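Local coordinates for protein receptor-type adenylate cyclase gresag 4.1 (Trypanosoma brucei, PDB 1FX2) that converts ATP to cyclic AMP and diphosphate with a magnesium cofactor, this chain being the cytoplasmic catalytic domain of a membrane-spanning, receptor-type class III adenylate cyclase, at residues Leu15-Ile20 with Asn162-Thr167; Asp19-Thr24 with Ala226-Arg231; Glu101-Arg106 with Gly131-Val136; Met213-Thr218 with Arg222-Leu227. One frame throughout, in Å; residues are numbered along the deposited sequence.

Contact 1: Leu15-Ile20 with Asn162-Thr167; sequences LIFTDI and NMAART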
# COMPACT_ATOMS: atom_id res chain seq x y z
N LEU A 15 -11.95 2.23 12.12
CA LEU A 15 -13.34 2.01 11.66
C LEU A 15 -13.39 0.89 10.66
O LEU A 15 -12.52 0.75 9.82
CB LEU A 15 -13.93 3.25 11.01
CG LEU A 15 -13.98 4.45 11.98
CD1 LEU A 15 -14.35 5.74 11.22
CD2 LEU A 15 -14.99 4.14 13.13
N ILE A 16 -14.45 0.10 10.81
CA ILE A 16 -14.70 -1.05 9.89
C ILE A 16 -16.08 -0.81 9.31
O ILE A 16 -17.06 -0.52 10.02
CB ILE A 16 -14.85 -2.32 10.66
CG1 ILE A 16 -13.63 -2.59 11.59
CG2 ILE A 16 -14.95 -3.49 9.69
CD1 ILE A 16 -13.91 -3.78 12.53
N PHE A 17 -16.19 -0.84 7.98
CA PHE A 17 -17.48 -0.81 7.29
C PHE A 17 -17.64 -2.11 6.57
O PHE A 17 -16.69 -2.70 6.06
CB PHE A 17 -17.54 0.35 6.22
CG PHE A 17 -17.75 1.68 6.84
CD1 PHE A 17 -16.69 2.39 7.38
CD2 PHE A 17 -19.02 2.21 6.91
CE1 PHE A 17 -16.88 3.64 8.02
CE2 PHE A 17 -19.20 3.49 7.55
CZ PHE A 17 -18.11 4.20 8.09
N THR A 18 -18.88 -2.61 6.57
CA THR A 18 -19.20 -3.89 5.90
C THR A 18 -20.46 -3.72 5.10
O THR A 18 -21.38 -2.93 5.43
CB THR A 18 -19.41 -5.06 6.88
OG1 THR A 18 -20.69 -4.92 7.53
CG2 THR A 18 -18.29 -5.16 7.96
N ASP A 19 -20.56 -4.55 4.04
CA ASP A 19 -21.79 -4.64 3.23
C ASP A 19 -21.90 -5.96 2.61
O ASP A 19 -20.85 -6.63 2.27
CB ASP A 19 -21.84 -3.66 2.00
CG ASP A 19 -22.30 -2.29 2.35
OD1 ASP A 19 -21.48 -1.38 2.64
OD2 ASP A 19 -23.51 -2.06 2.33
N ILE A 20 -23.12 -6.44 2.44
CA ILE A 20 -23.33 -7.65 1.65
C ILE A 20 -23.22 -7.24 0.14
O ILE A 20 -23.85 -6.30 -0.30
CB ILE A 20 -24.73 -8.21 1.87
CG1 ILE A 20 -24.83 -8.77 3.30
CG2 ILE A 20 -25.02 -9.36 0.82
CD1 ILE A 20 -26.30 -9.11 3.67
N ASN A 162 -14.93 8.78 6.31
CA ASN A 162 -15.11 8.90 4.86
C ASN A 162 -14.15 7.95 4.18
O ASN A 162 -14.56 7.18 3.28
CB ASN A 162 -14.81 10.32 4.37
CG ASN A 162 -15.06 10.49 2.85
OD1 ASN A 162 -16.19 10.37 2.43
ND2 ASN A 162 -14.01 10.73 2.08
N MET A 163 -12.87 7.93 4.61
CA MET A 163 -11.92 7.04 3.93
C MET A 163 -12.23 5.58 4.20
O MET A 163 -12.05 4.77 3.29
CB MET A 163 -10.32 7.31 4.16
CG MET A 163 -9.12 6.75 2.83
SD MET A 163 -7.72 7.32 3.89
CE MET A 163 -6.17 6.18 3.86
N ALA A 164 -12.60 5.24 5.42
CA ALA A 164 -12.94 3.84 5.71
C ALA A 164 -14.10 3.38 4.84
O ALA A 164 -14.07 2.22 4.30
CB ALA A 164 -13.36 3.68 7.22
N ALA A 165 -15.11 4.24 4.70
CA ALA A 165 -16.24 3.79 3.93
C ALA A 165 -15.92 3.73 2.44
O ALA A 165 -16.39 2.81 1.75
CB ALA A 165 -17.48 4.68 4.20
N ARG A 166 -15.14 4.66 1.90
CA ARG A 166 -14.80 4.63 0.47
C ARG A 166 -13.89 3.40 0.22
O ARG A 166 -14.00 2.78 -0.85
CB ARG A 166 -14.04 5.93 0.12
CG ARG A 166 -14.95 7.18 0.10
CD ARG A 166 -15.56 7.21 -1.23
NE ARG A 166 -16.23 8.48 -1.42
CZ ARG A 166 -17.24 8.65 -2.25
NH1 ARG A 166 -17.71 7.62 -2.97
NH2 ARG A 166 -17.83 9.84 -2.30
N THR A 167 -13.02 3.06 1.18
CA THR A 167 -12.16 1.89 1.04
C THR A 167 -13.00 0.63 0.95
O THR A 167 -12.81 -0.23 0.10
CB THR A 167 -11.23 1.76 2.25
OG1 THR A 167 -10.27 2.87 2.18
CG2 THR A 167 -10.41 0.47 2.25
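Ala165 sets its methyl group squarely on the ring of Phe17. Its CB stands 3.7 Å from the ring centroid and only 1° off the ring normal, a CH-pi contact of nearly ideal geometry. The neighbouring Ala164 meets the same ring at its edge, where its CB lies 3.6 Å from Phe17 CD1 and equally near CE1. One face and one edge of the phenyl group are thus held by two successive alanines of a single helical turn. The ring gets there because its CG is anti to the carbonyl carbon (chi1 -77°), which swings it from the strand toward the helix. Ala164 also touches Leu15, two residues back on the same side of the strand, with 3.9 Å between Leu15 CB and Ala164 CB. Helix 159-169 here packs on the central sheet of the class III cyclase fold; the axes of residues 162-167 and 15-20 approach to 7.7 Å at an angle of 33°. Alanine suits the helix side because a lone methyl lets the backbone approach a bulky aromatic. Further out, Phe234 adds an edge-to-face ring contact to Phe17, and Met65 of strand 63-68 packs against it. Within the helix, Thr167 turns its hydroxyl back to the chain: OG1 donates to Met163 O at 2.8 Å, and Thr167 N donates to that oxygen as well, so it is gripped twice.

Contact 2: Asp19-Thr24 with Ala226-Arg231; sequences DIESST and ALRLDR. With SO4 (sulfate ion), chain B.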
# COMPACT_ATOMS: atom_id res chain seq x y z
N ASP A 19 -20.56 -4.55 4.04
CA ASP A 19 -21.79 -4.64 3.23
C ASP A 19 -21.90 -5.96 2.61
O ASP A 19 -20.85 -6.63 2.27
CB ASP A 19 -21.84 -3.66 2.00
CG ASP A 19 -22.30 -2.29 2.35
OD1 ASP A 19 -21.48 -1.38 2.64
OD2 ASP A 19 -23.51 -2.06 2.33
N ILE A 20 -23.12 -6.44 2.44
CA ILE A 20 -23.33 -7.65 1.65
C ILE A 20 -23.22 -7.24 0.14
O ILE A 20 -23.85 -6.30 -0.30
CB ILE A 20 -24.73 -8.21 1.87
CG1 ILE A 20 -24.83 -8.77 3.30
CG2 ILE A 20 -25.02 -9.36 0.82
CD1 ILE A 20 -26.30 -9.11 3.67
N GLU A 21 -22.30 -7.85 -0.63
CA GLU A 21 -22.20 -7.50 -2.06
C GLU A 21 -23.48 -8.02 -2.74
O GLU A 21 -23.93 -9.14 -2.51
CB GLU A 21 -21.00 -8.21 -2.69
CG GLU A 21 -20.89 -7.94 -4.22
CD GLU A 21 -19.74 -8.66 -4.89
OE1 GLU A 21 -19.93 -9.68 -5.59
OE2 GLU A 21 -18.64 -8.14 -4.80
N SER A 22 -23.98 -7.21 -3.69
CA SER A 22 -25.15 -7.47 -4.55
C SER A 22 -26.45 -7.66 -3.76
O SER A 22 -27.28 -8.45 -4.15
CB SER A 22 -24.87 -8.67 -5.45
OG SER A 22 -23.63 -8.55 -6.10
N SER A 23 -26.58 -6.92 -2.65
CA SER A 23 -27.75 -7.05 -1.80
C SER A 23 -29.07 -6.75 -2.59
O SER A 23 -30.05 -7.53 -2.49
CB SER A 23 -27.53 -6.07 -0.57
OG SER A 23 -28.39 -6.46 0.44
N THR A 24 -29.15 -5.75 -3.48
CA THR A 24 -30.34 -5.50 -4.26
C THR A 24 -30.72 -6.70 -5.05
O THR A 24 -31.85 -7.18 -5.10
CB THR A 24 -30.25 -4.30 -5.35
OG1 THR A 24 -30.77 -3.15 -4.73
CG2 THR A 24 -31.12 -4.48 -6.65
N ALA A 226 -10.59 -7.53 -10.04
CA ALA A 226 -10.12 -6.22 -9.78
C ALA A 226 -11.04 -5.52 -8.79
O ALA A 226 -12.26 -5.83 -8.60
CB ALA A 226 -10.08 -5.46 -11.15
N LEU A 227 -10.49 -4.48 -8.18
CA LEU A 227 -11.26 -3.65 -7.24
C LEU A 227 -12.45 -3.01 -7.99
O LEU A 227 -12.37 -2.76 -9.22
CB LEU A 227 -10.40 -2.60 -6.59
CG LEU A 227 -9.36 -3.22 -5.69
CD1 LEU A 227 -8.61 -2.07 -4.93
CD2 LEU A 227 -10.00 -4.21 -4.66
N ARG A 228 -13.54 -2.76 -7.27
CA ARG A 228 -14.72 -2.20 -7.91
C ARG A 228 -14.65 -0.68 -7.84
O ARG A 228 -15.34 -0.06 -7.07
CB ARG A 228 -15.97 -2.70 -7.17
CG ARG A 228 -15.98 -4.22 -6.96
CD ARG A 228 -17.22 -4.73 -6.18
NE ARG A 228 -18.29 -5.25 -7.03
CZ ARG A 228 -19.59 -5.09 -6.75
NH1 ARG A 228 -19.96 -4.40 -5.67
NH2 ARG A 228 -20.50 -5.74 -7.48
N LEU A 229 -13.93 -0.08 -8.77
CA LEU A 229 -13.78 1.36 -8.77
C LEU A 229 -15.13 2.05 -9.00
O LEU A 229 -15.34 3.19 -8.57
CB LEU A 229 -12.68 1.79 -9.73
CG LEU A 229 -11.38 1.05 -9.36
CD1 LEU A 229 -10.27 1.49 -10.31
CD2 LEU A 229 -10.95 1.23 -7.87
N ASP A 230 -16.05 1.32 -9.64
CA ASP A 230 -17.42 1.77 -9.84
C ASP A 230 -18.04 1.37 -8.47
O ASP A 230 -18.17 0.18 -8.15
CB ASP A 230 -18.04 0.98 -11.00
CG ASP A 230 -19.54 1.23 -11.17
OD1 ASP A 230 -19.99 2.37 -10.87
OD2 ASP A 230 -20.26 0.30 -11.58
N ARG A 231 -18.48 2.35 -7.68
CA ARG A 231 -18.96 2.12 -6.30
C ARG A 231 -20.42 2.11 -5.82
O ARG A 231 -21.35 1.66 -6.50
CB ARG A 231 -18.32 3.17 -5.41
CG ARG A 231 -16.87 3.43 -5.51
CD ARG A 231 -16.73 4.77 -4.80
NE ARG A 231 -15.36 5.15 -4.53
CZ ARG A 231 -14.40 5.22 -5.44
NH1 ARG A 231 -14.62 4.94 -6.72
NH2 ARG A 231 -13.17 5.47 -5.05
S SO4 B . -23.35 -3.53 -4.59
O1 SO4 B . -24.44 -3.85 -5.48
O2 SO4 B . -23.77 -2.81 -3.39
O3 SO4 B . -22.62 -4.74 -4.26
O4 SO4 B . -22.42 -2.66 -5.36
O HOH W 1 -23.17 -6.01 -7.00
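The turn that follows strand 13-20, next to the predicted magnesium site of Asp19 and Asp62, faces the C-terminal loop through Glu21 and Arg228. In the conformer of Glu21 described here, one of two, the flat ends are stacked, carboxylate and guanidinium planes only 21° apart, with Glu21 OE2 over one face of the guanidinium, 3.7 Å from Arg228 NE. At this length, and with no N-H aimed at the oxygen, it is a long salt bridge of charges only, and a doubtful one given the second conformer; the firmer partner of OE2 is the backbone N of Gly173. Glutamate suits the position by its length: CG is anti to the backbone N and the chain runs on extended, carrying the carboxylate across to the arginine.

The guanidinium uses its edge for a sulfate ion, probably from the crystallisation liquor, toward which the Arg228 chain bends at chi3 (98°). Arg228 NH1 donates to sulfate O3 and O4, each at 3.0 Å, and Ser22 N gives O3 a nearly straight bond of 2.9 Å (175°). Residues Ile20 to Ser23 form a type II beta turn that leads into helix 23-29, and this turn presents the Ser22 amide to the anion. Arg135 NH1 also donates to the sulfate, so two arginines, the Ser22 amide and a water hold it. That water knits the two sides together, lying 2.7 Å from Ser22 OG and accepting a bond from Arg228 NH2, while it donates to sulfate O1 and, weakly, to O3.

Contact 3: Glu101-Arg106 with Gly131-Val136; sequences EFEEQR and GLRVRV. With SO4 (sulfate ion), chain B.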
# COMPACT_ATOMS: atom_id res chain seq x y z
N GLU A 101 -23.64 -17.07 -11.10
CA GLU A 101 -24.27 -16.61 -12.35
C GLU A 101 -23.89 -15.17 -12.63
O GLU A 101 -23.67 -14.78 -13.79
CB GLU A 101 -25.79 -16.79 -12.24
CG GLU A 101 -26.27 -18.19 -12.30
CD GLU A 101 -27.69 -18.40 -11.72
OE1 GLU A 101 -28.39 -17.39 -11.44
OE2 GLU A 101 -28.12 -19.59 -11.52
N PHE A 102 -23.90 -14.33 -11.59
CA PHE A 102 -23.52 -12.93 -11.81
C PHE A 102 -22.11 -12.87 -12.40
O PHE A 102 -21.83 -12.06 -13.31
CB PHE A 102 -23.52 -12.06 -10.53
CG PHE A 102 -24.80 -12.02 -9.77
CD1 PHE A 102 -24.80 -11.90 -8.38
CD2 PHE A 102 -26.03 -12.04 -10.43
CE1 PHE A 102 -25.96 -11.80 -7.64
CE2 PHE A 102 -27.27 -11.95 -9.70
CZ PHE A 102 -27.19 -11.83 -8.30
N GLU A 103 -21.16 -13.68 -11.89
CA GLU A 103 -19.82 -13.60 -12.47
C GLU A 103 -19.77 -13.99 -13.94
O GLU A 103 -19.09 -13.37 -14.76
CB GLU A 103 -18.88 -14.56 -11.69
CG GLU A 103 -18.66 -14.24 -10.23
CD GLU A 103 -17.71 -15.23 -9.61
OE1 GLU A 103 -17.09 -16.05 -10.35
OE2 GLU A 103 -17.66 -15.20 -8.37
N GLU A 104 -20.49 -15.05 -14.25
CA GLU A 104 -20.52 -15.53 -15.66
C GLU A 104 -21.09 -14.44 -16.56
O GLU A 104 -20.49 -14.09 -17.62
CB GLU A 104 -21.40 -16.74 -15.75
CG GLU A 104 -20.75 -17.95 -15.12
CD GLU A 104 -21.64 -19.20 -15.08
OE1 GLU A 104 -21.91 -19.75 -16.15
OE2 GLU A 104 -22.06 -19.62 -13.96
N GLN A 105 -22.17 -13.77 -16.13
CA GLN A 105 -22.67 -12.70 -16.99
C GLN A 105 -21.73 -11.49 -17.07
O GLN A 105 -21.61 -10.80 -18.12
CB GLN A 105 -24.06 -12.25 -16.47
CG GLN A 105 -24.99 -13.39 -16.54
CD GLN A 105 -26.46 -13.03 -16.32
OE1 GLN A 105 -26.86 -11.89 -16.53
NE2 GLN A 105 -27.28 -14.04 -16.04
N ARG A 106 -21.09 -11.15 -15.95
CA ARG A 106 -20.22 -10.04 -15.93
C ARG A 106 -19.05 -10.23 -16.89
O ARG A 106 -18.55 -9.23 -17.43
CB ARG A 106 -19.80 -9.81 -14.42
CG ARG A 106 -19.05 -8.59 -14.13
CD ARG A 106 -18.70 -8.55 -12.62
NE ARG A 106 -19.90 -8.39 -11.77
CZ ARG A 106 -20.29 -9.22 -10.78
NH1 ARG A 106 -19.61 -10.32 -10.40
NH2 ARG A 106 -21.44 -9.00 -10.17
N GLY A 131 -22.35 -18.89 0.91
CA GLY A 131 -23.30 -17.94 1.44
C GLY A 131 -23.07 -16.49 1.10
O GLY A 131 -22.52 -16.16 0.06
N LEU A 132 -23.61 -15.59 1.95
CA LEU A 132 -23.48 -14.14 1.67
C LEU A 132 -22.02 -13.72 1.58
O LEU A 132 -21.21 -14.12 2.45
CB LEU A 132 -24.17 -13.38 2.85
CG LEU A 132 -25.65 -13.63 2.98
CD1 LEU A 132 -26.08 -12.88 4.26
CD2 LEU A 132 -26.48 -13.14 1.75
N ARG A 133 -21.67 -12.92 0.60
CA ARG A 133 -20.27 -12.46 0.46
C ARG A 133 -20.19 -11.00 0.93
O ARG A 133 -20.87 -10.10 0.35
CB ARG A 133 -19.86 -12.58 -1.04
CG ARG A 133 -19.79 -14.00 -1.56
CD ARG A 133 -19.44 -14.00 -3.03
NE ARG A 133 -19.44 -15.42 -3.51
CZ ARG A 133 -18.98 -15.72 -4.72
NH1 ARG A 133 -18.52 -14.78 -5.53
NH2 ARG A 133 -19.08 -16.99 -5.14
N VAL A 134 -19.45 -10.79 1.99
CA VAL A 134 -19.46 -9.46 2.66
C VAL A 134 -18.12 -8.81 2.31
O VAL A 134 -17.05 -9.42 2.39
CB VAL A 134 -19.46 -9.73 4.16
CG1 VAL A 134 -19.37 -8.39 4.94
CG2 VAL A 134 -20.79 -10.40 4.55
N ARG A 135 -18.25 -7.55 1.82
CA ARG A 135 -17.05 -6.72 1.59
C ARG A 135 -16.77 -5.91 2.83
O ARG A 135 -17.69 -5.51 3.55
CB ARG A 135 -17.24 -5.78 0.37
CG ARG A 135 -18.44 -4.90 0.47
CD ARG A 135 -18.32 -3.80 -0.69
NE ARG A 135 -19.47 -2.93 -0.67
CZ ARG A 135 -20.55 -3.18 -1.37
NH1 ARG A 135 -20.60 -4.28 -2.16
NH2 ARG A 135 -21.60 -2.34 -1.30
N VAL A 136 -15.47 -5.72 3.12
CA VAL A 136 -15.08 -5.01 4.35
C VAL A 136 -13.95 -4.04 4.06
O VAL A 136 -13.00 -4.39 3.29
CB VAL A 136 -14.54 -6.07 5.38
CG1 VAL A 136 -14.18 -5.41 6.73
CG2 VAL A 136 -15.61 -7.18 5.65
S SO4 B . -23.35 -3.53 -4.59
O1 SO4 B . -24.44 -3.85 -5.48
O2 SO4 B . -23.77 -2.81 -3.39
O3 SO4 B . -22.62 -4.74 -4.26
O4 SO4 B . -22.42 -2.66 -5.36
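Glu103 and Arg133 join helix 94-109 to the residues leading into strand 134-141 by a buried salt bridge. Arg133 NH1 donates to Glu103 OE2 over 3.0 Å, with an N-H...O angle of 169°. The oxygen lies almost in the guanidinium plane, so the bond uses the edge of the arginine, although the carboxylate plane is turned 56° from it. One N-H is therefore engaged, not the paired side-on bridge of two. Both chains are extended beyond CG, and their length lets them meet, at about a right angle, across the space between helix and strand.

Further hydrogen bonds fix the two ends. Thr117 OG1 bonds both Glu103 OE2 and Arg133 NH2, Tyr125 OH also takes Arg133 NH2, and Ala118 N holds Glu103 OE1, so the buried charges are well supplied with partners. Trp129 adds a cation-pi contact to Arg133, which probably helps to keep the guanidinium in place.

Within these segments the sulfate is bound by Arg135, alongside Ser22 N and Arg228 NH1. Arg135 NH1 donates to sulfate O3 at 2.9 Å; a second bond, from Arg135 NH2 to sulfate O2, is less sure. CG stands between the backbone N and the carbonyl carbon (chi1 56°), and the chain then runs straight to NE, where Glu168 makes a salt bridge; Glu232 makes another at NH2. Gly131 to Val134 line a pocket holding dithiothreitol, probably from the crystallisation liquor, and beside it the Glu103-Arg133 pair ties helix to central sheet in this class III cyclase catalytic domain.

Contact 4: Met213-Thr218 with Arg222-Leu227; sequences MYQLNT and RNFAAL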
# COMPACT_ATOMS: atom_id res chain seq x y z
N MET A 213 -3.70 0.46 -0.68
CA MET A 213 -4.58 -0.57 -0.14
C MET A 213 -3.87 -1.86 0.09
O MET A 213 -2.97 -2.24 -0.68
CB MET A 213 -5.71 -0.89 -1.11
CG MET A 213 -6.62 0.17 -1.38
SD MET A 213 -7.42 0.58 0.17
CE MET A 213 -8.34 1.96 -0.58
N TYR A 214 -4.26 -2.56 1.16
CA TYR A 214 -3.74 -3.85 1.46
C TYR A 214 -4.91 -4.81 1.59
O TYR A 214 -5.87 -4.52 2.31
CB TYR A 214 -2.94 -3.80 2.77
CG TYR A 214 -1.62 -3.10 2.60
CD1 TYR A 214 -1.58 -1.71 2.53
CD2 TYR A 214 -0.49 -3.83 2.29
CE1 TYR A 214 -0.41 -1.06 2.12
CE2 TYR A 214 0.70 -3.17 1.92
CZ TYR A 214 0.66 -1.81 1.83
OH TYR A 214 1.86 -1.19 1.45
N GLN A 215 -4.77 -5.96 0.98
CA GLN A 215 -5.79 -7.02 1.09
C GLN A 215 -5.40 -7.86 2.27
O GLN A 215 -4.29 -8.45 2.29
CB GLN A 215 -5.78 -7.79 -0.22
CG GLN A 215 -6.60 -9.10 -0.15
CD GLN A 215 -6.53 -9.82 -1.45
OE1 GLN A 215 -5.86 -10.91 -1.58
NE2 GLN A 215 -7.03 -9.21 -2.47
N LEU A 216 -6.33 -8.02 3.21
CA LEU A 216 -6.09 -8.95 4.34
C LEU A 216 -6.48 -10.31 3.90
O LEU A 216 -7.69 -10.55 3.63
CB LEU A 216 -6.93 -8.47 5.58
CG LEU A 216 -6.88 -9.44 6.78
CD1 LEU A 216 -5.49 -9.22 7.45
CD2 LEU A 216 -7.90 -8.96 7.78
N ASN A 217 -5.57 -11.28 3.96
CA ASN A 217 -5.91 -12.60 3.48
C ASN A 217 -6.50 -13.31 4.69
O ASN A 217 -5.85 -13.43 5.73
CB ASN A 217 -4.63 -13.24 2.92
CG ASN A 217 -4.12 -12.51 1.68
OD1 ASN A 217 -2.91 -12.09 1.56
ND2 ASN A 217 -5.01 -12.27 0.78
N THR A 218 -7.73 -13.78 4.56
CA THR A 218 -8.53 -14.38 5.66
C THR A 218 -8.69 -15.87 5.33
O THR A 218 -8.01 -16.74 5.88
CB THR A 218 -9.92 -13.63 5.86
OG1 THR A 218 -10.75 -13.71 4.70
CG2 THR A 218 -9.67 -12.13 6.10
N ARG A 222 -8.34 -17.72 -1.29
CA ARG A 222 -9.40 -17.02 -1.92
C ARG A 222 -8.80 -15.88 -2.75
O ARG A 222 -7.98 -15.07 -2.21
CB ARG A 222 -10.28 -16.46 -0.77
CG ARG A 222 -11.52 -15.84 -1.22
CD ARG A 222 -12.34 -15.30 0.00
NE ARG A 222 -13.30 -16.28 0.55
CZ ARG A 222 -14.13 -15.96 1.52
NH1 ARG A 222 -14.13 -14.74 2.06
NH2 ARG A 222 -15.08 -16.84 1.91
N ASN A 223 -9.20 -15.78 -4.02
CA ASN A 223 -8.77 -14.75 -4.95
C ASN A 223 -9.94 -13.94 -5.49
O ASN A 223 -11.12 -14.37 -5.38
CB ASN A 223 -7.94 -15.39 -6.07
CG ASN A 223 -6.61 -15.87 -5.53
OD1 ASN A 223 -5.88 -15.10 -4.85
ND2 ASN A 223 -6.33 -17.13 -5.70
N PHE A 224 -9.63 -12.75 -6.03
CA PHE A 224 -10.64 -11.82 -6.40
C PHE A 224 -10.35 -11.16 -7.74
O PHE A 224 -9.24 -11.13 -8.24
CB PHE A 224 -10.62 -10.65 -5.33
CG PHE A 224 -10.74 -11.11 -3.93
CD1 PHE A 224 -11.99 -11.44 -3.41
CD2 PHE A 224 -9.59 -11.35 -3.16
CE1 PHE A 224 -12.10 -11.99 -2.13
CE2 PHE A 224 -9.73 -11.88 -1.91
CZ PHE A 224 -10.99 -12.20 -1.39
N ALA A 225 -11.41 -10.62 -8.27
CA ALA A 225 -11.31 -9.79 -9.46
C ALA A 225 -10.70 -8.43 -9.07
O ALA A 225 -10.45 -8.14 -7.93
CB ALA A 225 -12.72 -9.53 -9.93
N ALA A 226 -10.59 -7.53 -10.04
CA ALA A 226 -10.12 -6.22 -9.78
C ALA A 226 -11.04 -5.52 -8.79
O ALA A 226 -12.26 -5.83 -8.60
CB ALA A 226 -10.08 -5.46 -11.15
N LEU A 227 -10.49 -4.48 -8.18
CA LEU A 227 -11.26 -3.65 -7.24
C LEU A 227 -12.45 -3.01 -7.99
O LEU A 227 -12.37 -2.76 -9.22
CB LEU A 227 -10.40 -2.60 -6.59
CG LEU A 227 -9.36 -3.22 -5.69
CD1 LEU A 227 -8.61 -2.07 -4.93
CD2 LEU A 227 -10.00 -4.21 -4.66
O HOH W 2 -5.52 -12.85 -3.76
O HOH W 3 -7.13 -13.94 -0.00
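Gln215 and Phe224 meet where strand 211-216, in the central sheet of the class III cyclase catalytic domain, is faced by the loop that follows it. From CB the glutamine chain runs outward with CG anti to the backbone N (chi1 169°) and continues extended, which carries its amide to the loop. At the amide carbon, CD lies 3.8 Å from both CD2 and CE2 of Phe224. The nitrogen comes closer still, with Gln215 NE2 3.4 Å from Phe224 CD2; the amide and ring planes are steeply inclined at 72°. This is van der Waals packing at one side of the ring, CD2 and CE2. A broad flat ring suits the place, since it packs on Gln215, Gln175 and Trp129 at once. The other tip atom, OE1, turns to polar partners: Asn217 ND2 donates to it at 2.9 Å, in the carbonyl plane on a lone pair, though with a bent N-H...O angle of 134°. One amide thus packs its NE2 and CD against the ring while OE1 accepts hydrogen bonds.

Two waters span the remaining distance between strand end and loop. One donates to Gln215 OE1 and to Asn223 OD1. The other accepts from Asn217 ND2 and donates to the backbone oxygen of Arg222, whose guanidinium is held by Leu128, Gly174 and Gln82 and bonds the dithiothreitol. That second water sits 2.6 Å from Arg222 O and 2.8 Å from Asn217 ND2.

Overall arrangement
All four contacts gather around the seven-stranded sheet of the catalytic domain. Contacts 1 and 2 share Asp19 and Ile20 on strand 13-20, their centres 12 Å apart. Contact 3 reaches the neighbouring strand 134-141 and shares the sulfate with contact 2, their centres 9 Å apart. Contact 4, on strand 211-216, ends on the same C-terminal loop as contact 2, its centre 13 to 15 Å from those of the other three. Along the chain contact 3 is nested inside the loops closed by contacts 1 and 2, and contact 4 follows contacts 1 and 3. Contacts 1 and 2 thereby bring sequence-distant residues to Asp19 of the predicted magnesium site, from which contact 4 lies away.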